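Local coordinates for protein glycoside hydrolase YxiA (Bacillus licheniformis, PDB 3LV4) that probably hydrolyses the glycosidic bonds of arabinan as a calcium-binding family 43 glycoside hydrolase, consistent with an endo-1,5-alpha-L-arabinosidase-like enzyme, at residues Thr75-Asp80 with Asn145-His150; Trp160-Ser165 with Glu201-Leu206; Gly169-Glu174 with Gly189-Gly194; Tyr215-Phe220 with Gly290-Phe295. All coordinates share one frame; numbering follows the deposited sequence.

Interaction 1 of 4, residues Thr75-Asp80 with Asn145-His150; sequences TLWAPD and NVVDPH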
loop_
_atom_site.group_PDB
_atom_site.type_symbol
_atom_site.label_atom_id
_atom_site.label_comp_id
_atom_site.label_asym_id
_atom_site.label_seq_id
_atom_site.Cartn_x
_atom_site.Cartn_y
_atom_site.Cartn_z
ATOM N N THR A 75 1.379 21.143 8.426
ATOM C CA THR A 75 2.049 20.097 7.661
ATOM C C THR A 75 1.187 19.579 6.518
ATOM O O THR A 75 0.030 19.982 6.369
ATOM C CB THR A 75 2.509 18.936 8.561
ATOM O OG1 THR A 75 3.531 18.190 7.895
ATOM C CG2 THR A 75 1.350 18.013 8.903
ATOM N N LEU A 76 1.763 18.695 5.710
ATOM C CA LEU A 76 1.061 18.087 4.584
ATOM C C LEU A 76 0.912 16.587 4.803
ATOM O O LEU A 76 1.781 15.948 5.390
ATOM C CB LEU A 76 1.817 18.352 3.275
ATOM C CG LEU A 76 1.961 19.826 2.852
ATOM C CD1 LEU A 76 3.006 20.002 1.744
ATOM C CD2 LEU A 76 0.619 20.419 2.417
ATOM N N TRP A 77 -0.197 16.028 4.333
ATOM C CA TRP A 77 -0.395 14.591 4.419
ATOM C C TRP A 77 0.074 13.899 3.138
ATOM O O TRP A 77 0.924 14.437 2.419
ATOM C CB TRP A 77 -1.837 14.238 4.815
ATOM C CG TRP A 77 -2.080 14.409 6.307
ATOM C CD1 TRP A 77 -1.239 15.000 7.208
ATOM C CD2 TRP A 77 -3.229 13.982 7.056
ATOM N NE1 TRP A 77 -1.794 14.974 8.467
ATOM C CE2 TRP A 77 -3.014 14.352 8.400
ATOM C CE3 TRP A 77 -4.418 13.327 6.719
ATOM C CZ2 TRP A 77 -3.940 14.084 9.405
ATOM C CZ3 TRP A 77 -5.335 13.056 7.720
ATOM C CH2 TRP A 77 -5.094 13.439 9.047
ATOM N N ALA A 78 -0.453 12.705 2.864
ATOM C CA ALA A 78 0.155 11.818 1.865
ATOM C C ALA A 78 -0.122 12.247 0.425
ATOM O O ALA A 78 -1.266 12.234 -0.020
ATOM C CB ALA A 78 -0.299 10.355 2.098
ATOM N N PRO A 79 0.935 12.613 -0.316
ATOM C CA PRO A 79 0.762 13.109 -1.682
ATOM C C PRO A 79 0.869 12.002 -2.728
ATOM O O PRO A 79 1.161 10.845 -2.416
ATOM C CB PRO A 79 1.974 14.016 -1.838
ATOM C CG PRO A 79 3.058 13.223 -1.143
ATOM C CD PRO A 79 2.356 12.642 0.091
ATOM N N ASP A 80 0.643 12.374 -3.980
ATOM C CA ASP A 80 1.157 11.581 -5.085
ATOM C C ASP A 80 1.867 12.505 -6.052
ATOM O O ASP A 80 1.497 13.664 -6.194
ATOM C CB ASP A 80 0.046 10.826 -5.812
ATOM C CG ASP A 80 0.596 9.812 -6.804
ATOM O OD1 ASP A 80 1.705 9.289 -6.555
ATOM O OD2 ASP A 80 -0.062 9.549 -7.835
ATOM N N ASN A 145 -12.749 12.359 3.115
ATOM C CA ASN A 145 -11.726 13.293 3.559
ATOM C C ASN A 145 -10.801 13.413 2.354
ATOM O O ASN A 145 -10.323 12.398 1.857
ATOM C CB ASN A 145 -10.965 12.698 4.752
ATOM C CG ASN A 145 -9.990 13.682 5.385
ATOM O OD1 ASN A 145 -9.167 13.314 6.239
ATOM N ND2 ASN A 145 -10.082 14.938 4.982
ATOM N N VAL A 146 -10.572 14.630 1.861
ATOM C CA VAL A 146 -9.878 14.806 0.581
ATOM C C VAL A 146 -8.353 14.725 0.701
ATOM O O VAL A 146 -7.630 15.704 0.475
ATOM C CB VAL A 146 -10.338 16.092 -0.162
ATOM C CG1 VAL A 146 -11.833 16.014 -0.438
ATOM C CG2 VAL A 146 -10.012 17.360 0.650
ATOM N N VAL A 147 -7.879 13.527 1.035
ATOM C CA VAL A 147 -6.462 13.287 1.242
ATOM C C VAL A 147 -6.060 11.980 0.544
ATOM O O VAL A 147 -6.899 11.305 -0.062
ATOM C CB VAL A 147 -6.130 13.199 2.755
ATOM C CG1 VAL A 147 -6.490 14.506 3.454
ATOM C CG2 VAL A 147 -6.870 12.011 3.414
ATOM N N ASP A 148 -4.776 11.637 0.613
ATOM C CA ASP A 148 -4.288 10.343 0.127
ATOM C C ASP A 148 -4.597 10.028 -1.343
ATOM O O ASP A 148 -5.089 8.946 -1.644
ATOM C CB ASP A 148 -4.837 9.200 0.996
ATOM C CG ASP A 148 -4.296 9.214 2.408
ATOM O OD1 ASP A 148 -3.568 10.168 2.774
ATOM O OD2 ASP A 148 -4.609 8.256 3.157
ATOM N N PRO A 149 -4.274 10.948 -2.266
ATOM C CA PRO A 149 -4.513 10.655 -3.682
ATOM C C PRO A 149 -3.498 9.692 -4.307
ATOM O O PRO A 149 -2.346 9.600 -3.870
ATOM C CB PRO A 149 -4.343 12.027 -4.336
ATOM C CG PRO A 149 -3.284 12.685 -3.461
ATOM C CD PRO A 149 -3.723 12.304 -2.069
ATOM N N HIS A 150 -3.955 8.976 -5.328
ATOM C CA HIS A 150 -3.080 8.320 -6.288
ATOM C C HIS A 150 -3.620 8.608 -7.680
ATOM O O HIS A 150 -4.732 8.198 -8.020
ATOM C CB HIS A 150 -3.025 6.810 -6.074
ATOM C CG HIS A 150 -2.246 6.100 -7.135
ATOM N ND1 HIS A 150 -2.535 4.817 -7.544
ATOM C CD2 HIS A 150 -1.202 6.517 -7.888
ATOM C CE1 HIS A 150 -1.684 4.466 -8.495
ATOM N NE2 HIS A 150 -0.868 5.479 -8.725
HETATM O O HOH W 1 -1.536 9.435 -1.289
#

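Interaction 2 of 4, residues Trp160-Ser165 with Glu201-Leu206; sequences WMVYGS and EGAYIL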
loop_
_atom_site.group_PDB
_atom_site.type_symbol
_atom_site.label_atom_id
_atom_site.label_comp_id
_atom_site.label_asym_id
_atom_site.label_seq_id
_atom_site.Cartn_x
_atom_site.Cartn_y
_atom_site.Cartn_z
ATOM N N TRP A 160 -6.879 8.910 -14.059
ATOM C CA TRP A 160 -7.778 8.785 -12.909
ATOM C C TRP A 160 -7.074 9.260 -11.656
ATOM O O TRP A 160 -5.842 9.276 -11.596
ATOM C CB TRP A 160 -8.170 7.320 -12.678
ATOM C CG TRP A 160 -8.894 6.667 -13.808
ATOM C CD1 TRP A 160 -8.338 5.968 -14.845
ATOM C CD2 TRP A 160 -10.314 6.621 -14.006
ATOM N NE1 TRP A 160 -9.327 5.498 -15.680
ATOM C CE2 TRP A 160 -10.547 5.885 -15.188
ATOM C CE3 TRP A 160 -11.413 7.136 -13.302
ATOM C CZ2 TRP A 160 -11.833 5.645 -15.679
ATOM C CZ3 TRP A 160 -12.692 6.898 -13.797
ATOM C CH2 TRP A 160 -12.888 6.159 -14.971
HETATM N N MSE A 161 -7.853 9.636 -10.648
HETATM C CA MSE A 161 -7.307 9.818 -9.302
HETATM C C MSE A 161 -8.207 9.137 -8.274
HETATM O O MSE A 161 -9.379 9.499 -8.133
HETATM C CB MSE A 161 -7.157 11.293 -8.943
HETATM C CG MSE A 161 -6.592 11.491 -7.535
HETATM SE SE MSE A 161 -6.550 13.385 -6.983
HETATM C CE MSE A 161 -8.478 13.647 -6.761
ATOM N N VAL A 162 -7.659 8.156 -7.564
ATOM C CA VAL A 162 -8.357 7.541 -6.438
ATOM C C VAL A 162 -7.831 8.192 -5.151
ATOM O O VAL A 162 -6.655 8.543 -5.070
ATOM C CB VAL A 162 -8.128 6.013 -6.422
ATOM C CG1 VAL A 162 -6.633 5.679 -6.227
ATOM C CG2 VAL A 162 -9.002 5.327 -5.353
ATOM N N TYR A 163 -8.690 8.372 -4.149
ATOM C CA TYR A 163 -8.274 9.110 -2.956
ATOM C C TYR A 163 -9.238 8.858 -1.800
ATOM O O TYR A 163 -10.273 8.201 -1.976
ATOM C CB TYR A 163 -8.208 10.619 -3.259
ATOM C CG TYR A 163 -9.578 11.235 -3.414
ATOM C CD1 TYR A 163 -10.322 11.038 -4.576
ATOM C CD2 TYR A 163 -10.141 11.986 -2.389
ATOM C CE1 TYR A 163 -11.597 11.579 -4.711
ATOM C CE2 TYR A 163 -11.403 12.525 -2.516
ATOM C CZ TYR A 163 -12.124 12.327 -3.678
ATOM O OH TYR A 163 -13.375 12.870 -3.797
ATOM N N GLY A 164 -8.907 9.393 -0.628
ATOM C CA GLY A 164 -9.778 9.308 0.529
ATOM C C GLY A 164 -9.087 8.705 1.743
ATOM O O GLY A 164 -8.068 8.022 1.625
ATOM N N SER A 165 -9.645 8.978 2.917
ATOM C CA SER A 165 -9.192 8.368 4.155
ATOM C C SER A 165 -10.327 8.431 5.153
ATOM O O SER A 165 -10.815 9.520 5.462
ATOM C CB SER A 165 -8.025 9.138 4.759
ATOM O OG SER A 165 -7.850 8.725 6.107
ATOM N N GLU A 201 -7.842 3.727 4.215
ATOM C CA GLU A 201 -7.183 4.882 3.603
ATOM C C GLU A 201 -6.022 4.409 2.738
ATOM O O GLU A 201 -5.796 3.203 2.612
ATOM C CB GLU A 201 -6.683 5.853 4.684
ATOM C CG GLU A 201 -5.544 5.303 5.551
ATOM C CD GLU A 201 -5.155 6.247 6.683
ATOM O OE1 GLU A 201 -5.802 7.311 6.836
ATOM O OE2 GLU A 201 -4.201 5.921 7.427
ATOM N N GLY A 202 -5.297 5.346 2.126
ATOM C CA GLY A 202 -4.099 4.987 1.383
ATOM C C GLY A 202 -4.338 4.113 0.165
ATOM O O GLY A 202 -3.584 3.161 -0.078
ATOM N N ALA A 203 -5.380 4.430 -0.606
ATOM C CA ALA A 203 -5.666 3.716 -1.848
ATOM C C ALA A 203 -4.519 3.800 -2.861
ATOM O O ALA A 203 -3.838 4.823 -2.979
ATOM C CB ALA A 203 -6.954 4.244 -2.480
ATOM N N TYR A 204 -4.317 2.723 -3.604
ATOM C CA TYR A 204 -3.332 2.730 -4.670
ATOM C C TYR A 204 -3.749 1.700 -5.710
ATOM O O TYR A 204 -4.017 0.551 -5.362
ATOM C CB TYR A 204 -1.931 2.406 -4.126
ATOM C CG TYR A 204 -0.846 2.859 -5.075
ATOM C CD1 TYR A 204 -0.397 2.033 -6.094
ATOM C CD2 TYR A 204 -0.299 4.137 -4.972
ATOM C CE1 TYR A 204 0.577 2.456 -6.976
ATOM C CE2 TYR A 204 0.670 4.571 -5.852
ATOM C CZ TYR A 204 1.106 3.728 -6.853
ATOM O OH TYR A 204 2.073 4.164 -7.733
ATOM N N ILE A 205 -3.814 2.104 -6.979
ATOM C CA ILE A 205 -4.251 1.184 -8.028
ATOM C C ILE A 205 -3.128 0.818 -8.998
ATOM O O ILE A 205 -2.516 1.694 -9.619
ATOM C CB ILE A 205 -5.497 1.717 -8.787
ATOM C CG1 ILE A 205 -6.706 1.728 -7.833
ATOM C CG2 ILE A 205 -5.800 0.829 -10.010
ATOM C CD1 ILE A 205 -7.886 2.553 -8.313
ATOM N N LEU A 206 -2.852 -0.483 -9.109
ATOM C CA LEU A 206 -1.823 -0.978 -10.022
ATOM C C LEU A 206 -2.378 -2.033 -10.978
ATOM O O LEU A 206 -2.978 -3.024 -10.547
ATOM C CB LEU A 206 -0.646 -1.579 -9.238
ATOM C CG LEU A 206 0.505 -2.031 -10.143
ATOM C CD1 LEU A 206 1.160 -0.801 -10.764
ATOM C CD2 LEU A 206 1.533 -2.863 -9.404
HETATM O O HOH W 2 -6.708 6.886 -0.548
#

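Interaction 3 of 4, residues Gly169-Glu174 with Gly189-Gly194; sequences GIFILE and GKKLIG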
loop_
_atom_site.group_PDB
_atom_site.type_symbol
_atom_site.label_atom_id
_atom_site.label_comp_id
_atom_site.label_asym_id
_atom_site.label_seq_id
_atom_site.Cartn_x
_atom_site.Cartn_y
_atom_site.Cartn_z
ATOM N N GLY A 169 -15.375 7.362 2.721
ATOM C CA GLY A 169 -14.832 6.264 1.943
ATOM C C GLY A 169 -13.773 6.658 0.931
ATOM O O GLY A 169 -13.213 7.759 0.980
ATOM N N ILE A 170 -13.511 5.741 0.009
ATOM C CA ILE A 170 -12.495 5.903 -1.020
ATOM C C ILE A 170 -13.225 6.148 -2.330
ATOM O O ILE A 170 -14.135 5.396 -2.683
ATOM C CB ILE A 170 -11.637 4.612 -1.145
ATOM C CG1 ILE A 170 -10.952 4.287 0.193
ATOM C CG2 ILE A 170 -10.644 4.708 -2.318
ATOM C CD1 ILE A 170 -10.025 5.401 0.731
ATOM N N PHE A 171 -12.833 7.207 -3.036
ATOM C CA PHE A 171 -13.518 7.640 -4.247
ATOM C C PHE A 171 -12.544 7.732 -5.417
ATOM O O PHE A 171 -11.333 7.843 -5.220
ATOM C CB PHE A 171 -14.165 9.016 -4.030
ATOM C CG PHE A 171 -15.374 8.988 -3.133
ATOM C CD1 PHE A 171 -15.236 8.794 -1.764
ATOM C CD2 PHE A 171 -16.650 9.164 -3.658
ATOM C CE1 PHE A 171 -16.349 8.767 -0.942
ATOM C CE2 PHE A 171 -17.772 9.137 -2.839
ATOM C CZ PHE A 171 -17.622 8.938 -1.483
ATOM N N ILE A 172 -13.077 7.699 -6.636
ATOM C CA ILE A 172 -12.244 7.863 -7.822
ATOM C C ILE A 172 -12.855 8.887 -8.783
ATOM O O ILE A 172 -14.069 8.915 -8.987
ATOM C CB ILE A 172 -11.949 6.501 -8.525
ATOM C CG1 ILE A 172 -10.825 6.646 -9.560
ATOM C CG2 ILE A 172 -13.222 5.877 -9.122
ATOM C CD1 ILE A 172 -10.370 5.299 -10.124
ATOM N N LEU A 173 -11.995 9.741 -9.331
ATOM C CA LEU A 173 -12.385 10.814 -10.242
ATOM C C LEU A 173 -11.676 10.645 -11.571
ATOM O O LEU A 173 -10.514 10.230 -11.607
ATOM C CB LEU A 173 -11.975 12.167 -9.643
ATOM C CG LEU A 173 -12.899 12.741 -8.565
ATOM C CD1 LEU A 173 -12.209 13.801 -7.738
ATOM C CD2 LEU A 173 -14.161 13.307 -9.216
ATOM N N GLU A 174 -12.358 10.974 -12.665
ATOM C CA GLU A 174 -11.673 11.033 -13.947
ATOM C C GLU A 174 -10.982 12.378 -14.070
ATOM O O GLU A 174 -11.554 13.412 -13.702
ATOM C CB GLU A 174 -12.622 10.820 -15.124
ATOM C CG GLU A 174 -11.853 10.582 -16.411
ATOM C CD GLU A 174 -12.725 10.082 -17.548
ATOM O OE1 GLU A 174 -12.156 9.781 -18.619
ATOM O OE2 GLU A 174 -13.968 9.996 -17.373
ATOM N N GLY A 189 -16.765 12.309 -7.046
ATOM C CA GLY A 189 -16.517 11.137 -7.870
ATOM C C GLY A 189 -17.286 9.904 -7.434
ATOM O O GLY A 189 -18.323 10.006 -6.770
ATOM N N LYS A 190 -16.778 8.733 -7.811
ATOM C CA LYS A 190 -17.483 7.475 -7.596
ATOM C C LYS A 190 -16.857 6.718 -6.433
ATOM O O LYS A 190 -15.629 6.584 -6.364
ATOM C CB LYS A 190 -17.415 6.624 -8.871
ATOM C CG LYS A 190 -17.892 5.193 -8.711
ATOM C CD LYS A 190 -17.580 4.339 -9.948
ATOM C CE LYS A 190 -18.386 3.045 -9.911
ATOM N NZ LYS A 190 -18.095 2.152 -11.080
ATOM N N LYS A 191 -17.687 6.235 -5.511
ATOM C CA LYS A 191 -17.168 5.497 -4.364
ATOM C C LYS A 191 -16.755 4.078 -4.770
ATOM O O LYS A 191 -17.444 3.431 -5.558
ATOM C CB LYS A 191 -18.192 5.458 -3.219
ATOM C CG LYS A 191 -17.630 4.847 -1.933
ATOM C CD LYS A 191 -18.517 5.087 -0.716
ATOM C CE LYS A 191 -19.753 4.198 -0.726
ATOM N NZ LYS A 191 -20.520 4.268 0.558
ATOM N N LEU A 192 -15.620 3.620 -4.242
ATOM C CA LEU A 192 -15.133 2.257 -4.459
ATOM C C LEU A 192 -15.320 1.363 -3.230
ATOM O O LEU A 192 -15.471 0.139 -3.356
ATOM C CB LEU A 192 -13.645 2.285 -4.837
ATOM C CG LEU A 192 -13.288 3.032 -6.125
ATOM C CD1 LEU A 192 -11.795 2.895 -6.418
ATOM C CD2 LEU A 192 -14.137 2.529 -7.302
ATOM N N ILE A 193 -15.294 1.978 -2.048
ATOM C CA ILE A 193 -15.400 1.257 -0.779
ATOM C C ILE A 193 -15.548 2.259 0.368
ATOM O O ILE A 193 -15.128 3.407 0.249
ATOM C CB ILE A 193 -14.163 0.347 -0.544
ATOM C CG1 ILE A 193 -14.292 -0.447 0.760
ATOM C CG2 ILE A 193 -12.871 1.161 -0.538
ATOM C CD1 ILE A 193 -13.225 -1.515 0.920
ATOM N N GLY A 194 -16.178 1.835 1.460
ATOM C CA GLY A 194 -16.186 2.618 2.680
ATOM C C GLY A 194 -17.472 3.362 2.985
ATOM O O GLY A 194 -18.499 3.182 2.324
#

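Interaction 4 of 4, residues Tyr215-Phe220 with Gly290-Phe295; sequences YLYMSF and GHNSAF. With CA (calcium ion), chain C.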
loop_
_atom_site.group_PDB
_atom_site.type_symbol
_atom_site.label_atom_id
_atom_site.label_comp_id
_atom_site.label_asym_id
_atom_site.label_seq_id
_atom_site.Cartn_x
_atom_site.Cartn_y
_atom_site.Cartn_z
ATOM N N TYR A 215 -5.453 -3.766 -9.539
ATOM C CA TYR A 215 -5.465 -4.084 -8.113
ATOM C C TYR A 215 -5.593 -2.839 -7.259
ATOM O O TYR A 215 -4.763 -1.927 -7.335
ATOM C CB TYR A 215 -4.216 -4.882 -7.718
ATOM C CG TYR A 215 -4.147 -6.191 -8.454
ATOM C CD1 TYR A 215 -4.712 -7.343 -7.918
ATOM C CD2 TYR A 215 -3.550 -6.269 -9.708
ATOM C CE1 TYR A 215 -4.670 -8.544 -8.609
ATOM C CE2 TYR A 215 -3.508 -7.464 -10.407
ATOM C CZ TYR A 215 -4.064 -8.595 -9.852
ATOM O OH TYR A 215 -4.016 -9.776 -10.551
ATOM N N LEU A 216 -6.648 -2.812 -6.450
ATOM C CA LEU A 216 -6.854 -1.734 -5.493
ATOM C C LEU A 216 -6.210 -2.111 -4.168
ATOM O O LEU A 216 -6.742 -2.940 -3.422
ATOM C CB LEU A 216 -8.347 -1.480 -5.298
ATOM C CG LEU A 216 -8.756 -0.513 -4.183
ATOM C CD1 LEU A 216 -8.203 0.895 -4.456
ATOM C CD2 LEU A 216 -10.279 -0.493 -4.075
ATOM N N TYR A 217 -5.046 -1.522 -3.896
ATOM C CA TYR A 217 -4.403 -1.651 -2.601
ATOM C C TYR A 217 -4.974 -0.598 -1.671
ATOM O O TYR A 217 -5.367 0.484 -2.112
ATOM C CB TYR A 217 -2.884 -1.475 -2.723
ATOM C CG TYR A 217 -2.220 -2.590 -3.489
ATOM C CD1 TYR A 217 -2.076 -2.523 -4.869
ATOM C CD2 TYR A 217 -1.745 -3.718 -2.833
ATOM C CE1 TYR A 217 -1.463 -3.542 -5.571
ATOM C CE2 TYR A 217 -1.136 -4.743 -3.523
ATOM C CZ TYR A 217 -1.002 -4.654 -4.888
ATOM O OH TYR A 217 -0.399 -5.677 -5.568
HETATM N N MSE A 218 -5.031 -0.925 -0.385
HETATM C CA MSE A 218 -5.531 -0.003 0.616
HETATM C C MSE A 218 -5.052 -0.439 1.986
HETATM O O MSE A 218 -4.625 -1.583 2.174
HETATM C CB MSE A 218 -7.058 0.055 0.573
HETATM C CG MSE A 218 -7.707 -1.287 0.560
HETATM SE SE MSE A 218 -9.533 -1.211 -0.148
HETATM C CE MSE A 218 -9.665 -3.098 -0.671
ATOM N N SER A 219 -5.094 0.481 2.937
ATOM C CA SER A 219 -4.687 0.170 4.300
ATOM C C SER A 219 -5.904 0.184 5.201
ATOM O O SER A 219 -6.689 1.136 5.179
ATOM C CB SER A 219 -3.622 1.161 4.792
ATOM O OG SER A 219 -2.427 0.986 4.047
ATOM N N PHE A 220 -6.074 -0.896 5.958
ATOM C CA PHE A 220 -7.157 -1.004 6.934
ATOM C C PHE A 220 -6.586 -0.718 8.327
ATOM O O PHE A 220 -5.417 -1.018 8.607
ATOM C CB PHE A 220 -7.747 -2.418 6.930
ATOM C CG PHE A 220 -8.810 -2.664 5.882
ATOM C CD1 PHE A 220 -8.706 -2.130 4.606
ATOM C CD2 PHE A 220 -9.895 -3.489 6.173
ATOM C CE1 PHE A 220 -9.681 -2.393 3.642
ATOM C CE2 PHE A 220 -10.871 -3.755 5.219
ATOM C CZ PHE A 220 -10.766 -3.199 3.950
ATOM N N GLY A 290 2.218 -0.399 6.206
ATOM C CA GLY A 290 1.101 0.070 5.408
ATOM C C GLY A 290 1.317 1.375 4.661
ATOM O O GLY A 290 2.445 1.846 4.485
ATOM N N HIS A 291 0.197 1.964 4.259
ATOM C CA HIS A 291 0.148 3.027 3.266
ATOM C C HIS A 291 1.145 2.805 2.137
ATOM O O HIS A 291 2.178 3.464 2.060
ATOM C CB HIS A 291 0.335 4.421 3.862
ATOM C CG HIS A 291 -0.198 5.496 2.966
ATOM N ND1 HIS A 291 -1.201 6.359 3.350
ATOM C CD2 HIS A 291 0.079 5.791 1.674
ATOM C CE1 HIS A 291 -1.497 7.165 2.347
ATOM N NE2 HIS A 291 -0.734 6.842 1.318
ATOM N N ASN A 292 0.818 1.869 1.263
ATOM C CA ASN A 292 1.750 1.456 0.239
ATOM C C ASN A 292 1.558 2.186 -1.069
ATOM O O ASN A 292 0.536 2.829 -1.309
ATOM C CB ASN A 292 1.617 -0.045 -0.029
ATOM C CG ASN A 292 0.356 -0.384 -0.798
ATOM O OD1 ASN A 292 -0.734 -0.446 -0.225
ATOM N ND2 ASN A 292 0.497 -0.599 -2.107
ATOM N N SER A 293 2.576 2.084 -1.907
ATOM C CA SER A 293 2.410 2.242 -3.338
ATOM C C SER A 293 2.942 0.949 -3.948
ATOM O O SER A 293 3.319 0.014 -3.227
ATOM C CB SER A 293 3.138 3.488 -3.878
ATOM O OG SER A 293 4.468 3.594 -3.396
ATOM N N ALA A 294 2.951 0.874 -5.266
ATOM C CA ALA A 294 3.383 -0.350 -5.927
ATOM C C ALA A 294 3.846 -0.005 -7.329
ATOM O O ALA A 294 3.399 0.983 -7.916
ATOM C CB ALA A 294 2.254 -1.371 -5.949
ATOM N N PHE A 295 4.759 -0.811 -7.854
ATOM C CA PHE A 295 5.416 -0.506 -9.112
ATOM C C PHE A 295 5.527 -1.780 -9.915
ATOM O O PHE A 295 5.926 -2.820 -9.384
ATOM C CB PHE A 295 6.820 0.050 -8.830
ATOM C CG PHE A 295 7.557 0.496 -10.051
ATOM C CD1 PHE A 295 7.338 1.769 -10.578
ATOM C CD2 PHE A 295 8.492 -0.331 -10.655
ATOM C CE1 PHE A 295 8.022 2.201 -11.694
ATOM C CE2 PHE A 295 9.182 0.096 -11.782
ATOM C CZ PHE A 295 8.946 1.363 -12.301
HETATM CA CA CA C . -0.608 7.147 -1.255
HETATM O O HOH W 3 -2.235 1.286 1.282
HETATM O O HOH W 4 -1.349 4.800 -1.339
HETATM O O HOH W 5 1.366 5.669 -1.502
HETATM O O HOH W 6 -3.088 7.075 -1.681
HETATM O O HOH W 1 -1.536 9.435 -1.289
HETATM O O HOH W 7 -0.268 7.541 -3.634
#

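Interaction 1 of 4, residues Thr75-Asp80 with Asn145-His150
The apolar part of this contact lies at W77, whose CE3 rests 4.0 Å from V147 CG1, the methyl that stands anti to the V147 carbonyl carbon (chi1 -60°). CZ3 of the same indole comes to N145 OD1, its ring plane turned 71° from the amide, while N145 ND2 is held by S103 and S126. Close C-to-O contacts follow along the chain: A78 CB lies 3.3 Å from D148 OD1, A78 O is 3.2 Å from P149 CD, and D80 CB packs against P149 O. Both segments are lead-ins to innermost strands, 80-83 and 150-153, of neighbouring blades in the five-bladed beta-propeller of family 43, so they meet beside the central axis; D148 is the predicted modulator of the catalytic glutamate. Among the polar and aromatic groups, D80 OD2 comes 3.2 Å from H150 CD2, in the ring plane, the carboxylate standing 72° to the imidazole. That carboxylate is fixed by S17 at OD1 and by T151 N at OD2, and the histidine by I205 N at ND1 and a stack on Y204. A calcium-bound water is placed to donate to P149 O (2.7 Å) and P79 O (3.2 Å), though it has more acceptors in reach than protons.

Interaction 2 of 4, residues Trp160-Ser165 with Glu201-Leu206
S165 and E201 are joined by a short side-chain hydrogen bond, S165 OG donating to E201 OE1 at 2.6 Å through the lone pair that points away from OE2. The E201 chain starts with CG wedged between the backbone N and the carbonyl carbon (chi1 67°) and then runs extended, which brings OE1 back beside the serine while CB lies 3.4 Å from S165 OG. OE2 is bonded to Y229 OH, so each carboxylate oxygen has a hydroxyl and the plane of the group is fixed. E201 is the predicted proton donor; with an alanine here, both hydroxyls would probably lose their carboxylate partner, S165 OG being left without its acceptor and free to turn. A second polar link runs through one water, which donates to G164 O at 2.8 Å and accepts from A203 N at 2.8 Å. In the beta-propeller this joins segment 160-165, whose strand is second from the axis in its blade, to strand 200-208, innermost in the next. The apolar contacts fill the seam between these blades: V162 CG2 meets A203 CB at 3.7 Å, and I205 CD1 touches V162 CB at 4.0 Å. I170 and L216 also pack against A203.

Interaction 3 of 4, residues Gly169-Glu174 with Gly189-Gly194
K190 O takes the backbone N-H of I172 (I172 N to K190 O 2.8 Å), and the CA-H of F171 closes on the same oxygen (F171 CA to K190 O 3.2 Å). This is antiparallel pairing between strands 170-175 and 190-193, the third and the outermost strand of one four-stranded propeller blade. K190 N returns a bond to I172 O, making I172 and K190 a hydrogen-bonded pair; F171 and K191 form the non-hydrogen-bonded pair beside it. The register then slips by one residue in a beta bulge: I170 O accepts from L192 N at 2.8 Å in an almost straight bond (178°), while I170 N donates to I193 O. On the face bearing I170 and I172, I170 CB lies 3.7 Å from I193 CG2, the two side chains side by side and pointing the same way, and L192 CD2 reaches I172 CG2 at 3.9 Å. L173 CD2 presses on G189 CA at 3.5 Å, and a beta carbon on G189 would clash with I172 O and L173 CG. On the other face K191 CB sits over the F171 ring, 4.0 Å from its centroid and 22° off the normal, a CH-pi contact. Beyond it the lysine chain bends at chi3 (75°), turning K191 NZ to donate to G194 O, just past its own strand, at 2.9 Å.

Interaction 4 of 4, residues Tyr215-Phe220 with Gly290-Phe295
N292 reaches across to Y217, its amide standing 74° to the tyrosine ring. From CB, the side chain leaves with CG between the backbone N and the carbonyl carbon (chi1 74°), which sets the amide against Y217 while ND2 still reaches S293 O; CG then lies 3.9 Å from Y217 CB. OD1 also meets Y217 CB, and it accepts a hydrogen bond from a water at 2.7 Å. ND2 passes Y217 CG at 3.6 Å and donates to S293 O at 3.1 Å, a bond straight at the hydrogen (167°) but arriving from above the carbonyl plane. The water is held by three bonds, since it also accepts from N292 N and from S219 OG. S219 OG in turn receives H291 N at 2.8 Å. A leucine in place of N292 would probably leave this water without its acceptor and S293 O without the amide, loosening the link to S219. H291, the residue before N292, coordinates the calcium ion through NE2 at 2.6 Å, with five waters and one further protein or solvent atom; one of those waters donates to N292 O and a second is placed to do so. Strand 285-296, innermost in its propeller blade, thus lies beside strand 213-220 of the preceding blade, with I231 of strand 230-236 and L305 and F307 of strand 303-310 packed on N292.

How the interactions relate
Interactions 1, 2 and 4 each join neighbouring blades, while interaction 3 lies within one. Interactions 1 and 2 are linked by probable backbone hydrogen bonds, H150 N to V162 O (2.7 Å) and G164 N to V147 O (2.8 Å). Interaction 3 extends that blade outward, with Y163 N 2.9 Å from F171 O. Interaction 2 passes to interaction 4 through strands 200-208 and 213-220, where Y204 O is 2.7 Å from Y217 N. Interactions 1 and 4 close on the calcium at the axis: one water serves both, and D148 OD2 is 3.4 Å from H291 CE1. The predicted catalytic D15 lies near A78 and H291, and the E201 side chain is about 4 Å from that of D148.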